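Local coordinates for putative uncharacterized protein (Mycobacterium avium, PDB 2Z6V) that probably transfers sulfuryl groups to an acceptor as the sulfotransferase STF9, although its physiological substrate is not established, at residues A[34-40]-A[78-84]. Residues are numbered along the deposited sequence; the frame is centred on the assembly and turned at random.
Sequences FKLAAQR and DDATNAL
Arg40 brings both terminal nitrogens of its guanidinium to a single oxygen of Asp78, a compact example of one acceptor serving two donors in a salt bridge between helices. Arg40 NH2 lies 3.1 Å from OD1 of Asp78 and approaches nearly along the C-O axis, whereas NH1 of Arg40, 3.2 Å from the same OD1, comes from above the carboxylate plane. Sharing one acceptor leaves both bonds bent, by a similar amount, although OD1 of Asp78 lies close to the guanidinium plane of Arg40; the two flat groups are turned 66° apart. The side chain of Arg40 runs fully extended from CG to NE, which carries the charge across to the second helix. Arg40 NH1 also makes a weak, poorly aligned bond to Asn82 OD1, one turn on from Asp78, at 3.1 Å.

The setting is a helix-helix crossing at -59°, with axes 8.6 Å apart, that lays helix 30-41 on the long helix 70-96 in the all-helical region preceding the first strand of the parallel sheet. Thr81 divides its two branches here. With OG1 beside the backbone N (chi1 -54°), the hydroxyl is hydrogen-bonded to Leu77 O in its own helix; Thr81 CG2 lies over one face of the Arg40 guanidinium and meets Leu36 CG at 3.7 Å. Ala37 points at the same helix, and its small CB is consistent with the close approach of the backbones here, CA of Ala37 being 5.4 Å from CA of Thr81. Farther along, Leu84 CD2 reaches Phe34 CA at 3.6 Å and meets the ring obliquely, while Trp51 of helix 50-64 touches both residues.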
loop_
_atom_site.group_PDB
_atom_site.type_symbol
_atom_site.label_atom_id
_atom_site.label_comp_id
_atom_site.label_asym_id
_atom_site.label_seq_id
_atom_site.Cartn_x
_atom_site.Cartn_y
_atom_site.Cartn_z
ATOM N N PHE A 34 -16.790 0.158 -16.238
ATOM C CA PHE A 34 -16.458 -1.170 -16.711
ATOM C C PHE A 34 -16.384 -1.189 -18.232
ATOM O O PHE A 34 -15.434 -1.736 -18.802
ATOM C CB PHE A 34 -17.494 -2.189 -16.243
ATOM C CG PHE A 34 -17.173 -3.599 -16.645
ATOM C CD1 PHE A 34 -16.483 -4.441 -15.786
ATOM C CD2 PHE A 34 -17.546 -4.083 -17.895
ATOM C CE1 PHE A 34 -16.167 -5.752 -16.167
ATOM C CE2 PHE A 34 -17.236 -5.390 -18.288
ATOM C CZ PHE A 34 -16.546 -6.225 -17.425
ATOM N N LYS A 35 -17.379 -0.598 -18.893
ATOM C CA LYS A 35 -17.399 -0.580 -20.357
ATOM C C LYS A 35 -16.149 0.064 -20.937
ATOM O O LYS A 35 -15.573 -0.438 -21.902
ATOM C CB LYS A 35 -18.633 0.159 -20.881
ATOM C CG LYS A 35 -19.949 -0.526 -20.579
ATOM C CD LYS A 35 -21.090 0.175 -21.298
ATOM C CE LYS A 35 -22.455 -0.312 -20.817
ATOM N NZ LYS A 35 -22.699 0.054 -19.386
ATOM N N LEU A 36 -15.735 1.177 -20.341
ATOM C CA LEU A 36 -14.559 1.897 -20.799
ATOM C C LEU A 36 -13.312 1.024 -20.638
ATOM O O LEU A 36 -12.481 0.939 -21.548
ATOM C CB LEU A 36 -14.414 3.204 -20.015
ATOM C CG LEU A 36 -13.292 4.163 -20.428
ATOM C CD1 LEU A 36 -13.395 4.481 -21.917
ATOM C CD2 LEU A 36 -13.372 5.435 -19.579
ATOM N N ALA A 37 -13.190 0.372 -19.484
ATOM C CA ALA A 37 -12.055 -0.509 -19.216
ATOM C C ALA A 37 -12.038 -1.675 -20.210
ATOM O O ALA A 37 -10.977 -2.117 -20.645
ATOM C CB ALA A 37 -12.131 -1.040 -17.784
ATOM N N ALA A 38 -13.221 -2.170 -20.561
ATOM C CA ALA A 38 -13.343 -3.274 -21.506
ATOM C C ALA A 38 -12.950 -2.770 -22.886
ATOM O O ALA A 38 -12.377 -3.491 -23.702
ATOM C CB ALA A 38 -14.773 -3.776 -21.524
ATOM N N GLN A 39 -13.265 -1.509 -23.129
ATOM C CA GLN A 39 -12.972 -0.850 -24.387
ATOM C C GLN A 39 -11.463 -0.727 -24.541
ATOM O O GLN A 39 -10.904 -1.180 -25.536
ATOM C CB GLN A 39 -13.624 0.526 -24.377
ATOM C CG GLN A 39 -13.717 1.230 -25.699
ATOM C CD GLN A 39 -14.537 2.513 -25.575
ATOM O OE1 GLN A 39 -15.708 2.481 -25.165
ATOM N NE2 GLN A 39 -13.923 3.649 -25.916
ATOM N N ARG A 40 -10.811 -0.133 -23.545
ATOM C CA ARG A 40 -9.362 0.056 -23.561
ATOM C C ARG A 40 -8.567 -1.241 -23.622
ATOM O O ARG A 40 -7.689 -1.389 -24.468
ATOM C CB ARG A 40 -8.907 0.852 -22.331
ATOM C CG ARG A 40 -9.393 2.292 -22.302
ATOM C CD ARG A 40 -8.920 3.032 -21.063
ATOM N NE ARG A 40 -9.375 4.421 -21.048
ATOM C CZ ARG A 40 -9.140 5.274 -20.054
ATOM N NH1 ARG A 40 -8.452 4.887 -18.987
ATOM N NH2 ARG A 40 -9.598 6.515 -20.121
ATOM N N ASP A 78 -10.434 8.181 -14.158
ATOM C CA ASP A 78 -9.422 7.643 -15.057
ATOM C C ASP A 78 -8.594 6.584 -14.325
ATOM O O ASP A 78 -8.258 5.539 -14.892
ATOM C CB ASP A 78 -8.500 8.754 -15.569
ATOM C CG ASP A 78 -7.573 8.270 -16.670
ATOM O OD1 ASP A 78 -8.085 7.743 -17.685
ATOM O OD2 ASP A 78 -6.335 8.407 -16.519
ATOM N N ASP A 79 -8.272 6.855 -13.065
ATOM C CA ASP A 79 -7.503 5.906 -12.274
ATOM C C ASP A 79 -8.320 4.636 -11.997
ATOM O O ASP A 79 -7.790 3.524 -12.037
ATOM C CB ASP A 79 -7.055 6.547 -10.952
ATOM C CG ASP A 79 -5.934 7.562 -11.142
ATOM O OD1 ASP A 79 -5.030 7.307 -11.965
ATOM O OD2 ASP A 79 -5.940 8.609 -10.459
ATOM N N ALA A 80 -9.611 4.812 -11.727
ATOM C CA ALA A 80 -10.490 3.683 -11.445
ATOM C C ALA A 80 -10.584 2.790 -12.672
ATOM O O ALA A 80 -10.557 1.562 -12.561
ATOM C CB ALA A 80 -11.870 4.177 -11.054
ATOM N N THR A 81 -10.681 3.421 -13.840
ATOM C CA THR A 81 -10.783 2.708 -15.106
ATOM C C THR A 81 -9.539 1.878 -15.318
ATOM O O THR A 81 -9.628 0.693 -15.596
ATOM C CB THR A 81 -10.936 3.682 -16.287
ATOM O OG1 THR A 81 -12.042 4.555 -16.037
ATOM C CG2 THR A 81 -11.185 2.918 -17.590
ATOM N N ASN A 82 -8.375 2.502 -15.174
ATOM C CA ASN A 82 -7.111 1.788 -15.344
ATOM C C ASN A 82 -6.963 0.643 -14.346
ATOM O O ASN A 82 -6.478 -0.435 -14.699
ATOM C CB ASN A 82 -5.928 2.745 -15.207
ATOM C CG ASN A 82 -5.841 3.726 -16.363
ATOM O OD1 ASN A 82 -6.147 3.377 -17.505
ATOM N ND2 ASN A 82 -5.411 4.951 -16.076
ATOM N N ALA A 83 -7.389 0.879 -13.105
ATOM C CA ALA A 83 -7.313 -0.134 -12.065
ATOM C C ALA A 83 -8.196 -1.324 -12.440
ATOM O O ALA A 83 -7.770 -2.472 -12.340
ATOM C CB ALA A 83 -7.757 0.449 -10.721
ATOM N N LEU A 84 -9.420 -1.040 -12.876
ATOM C CA LEU A 84 -10.349 -2.090 -13.271
ATOM C C LEU A 84 -9.848 -2.806 -14.520
ATOM O O LEU A 84 -10.084 -4.006 -14.692
ATOM C CB LEU A 84 -11.746 -1.503 -13.523
ATOM C CG LEU A 84 -12.846 -2.517 -13.854
ATOM C CD1 LEU A 84 -12.951 -3.538 -12.729
ATOM C CD2 LEU A 84 -14.172 -1.793 -14.054
#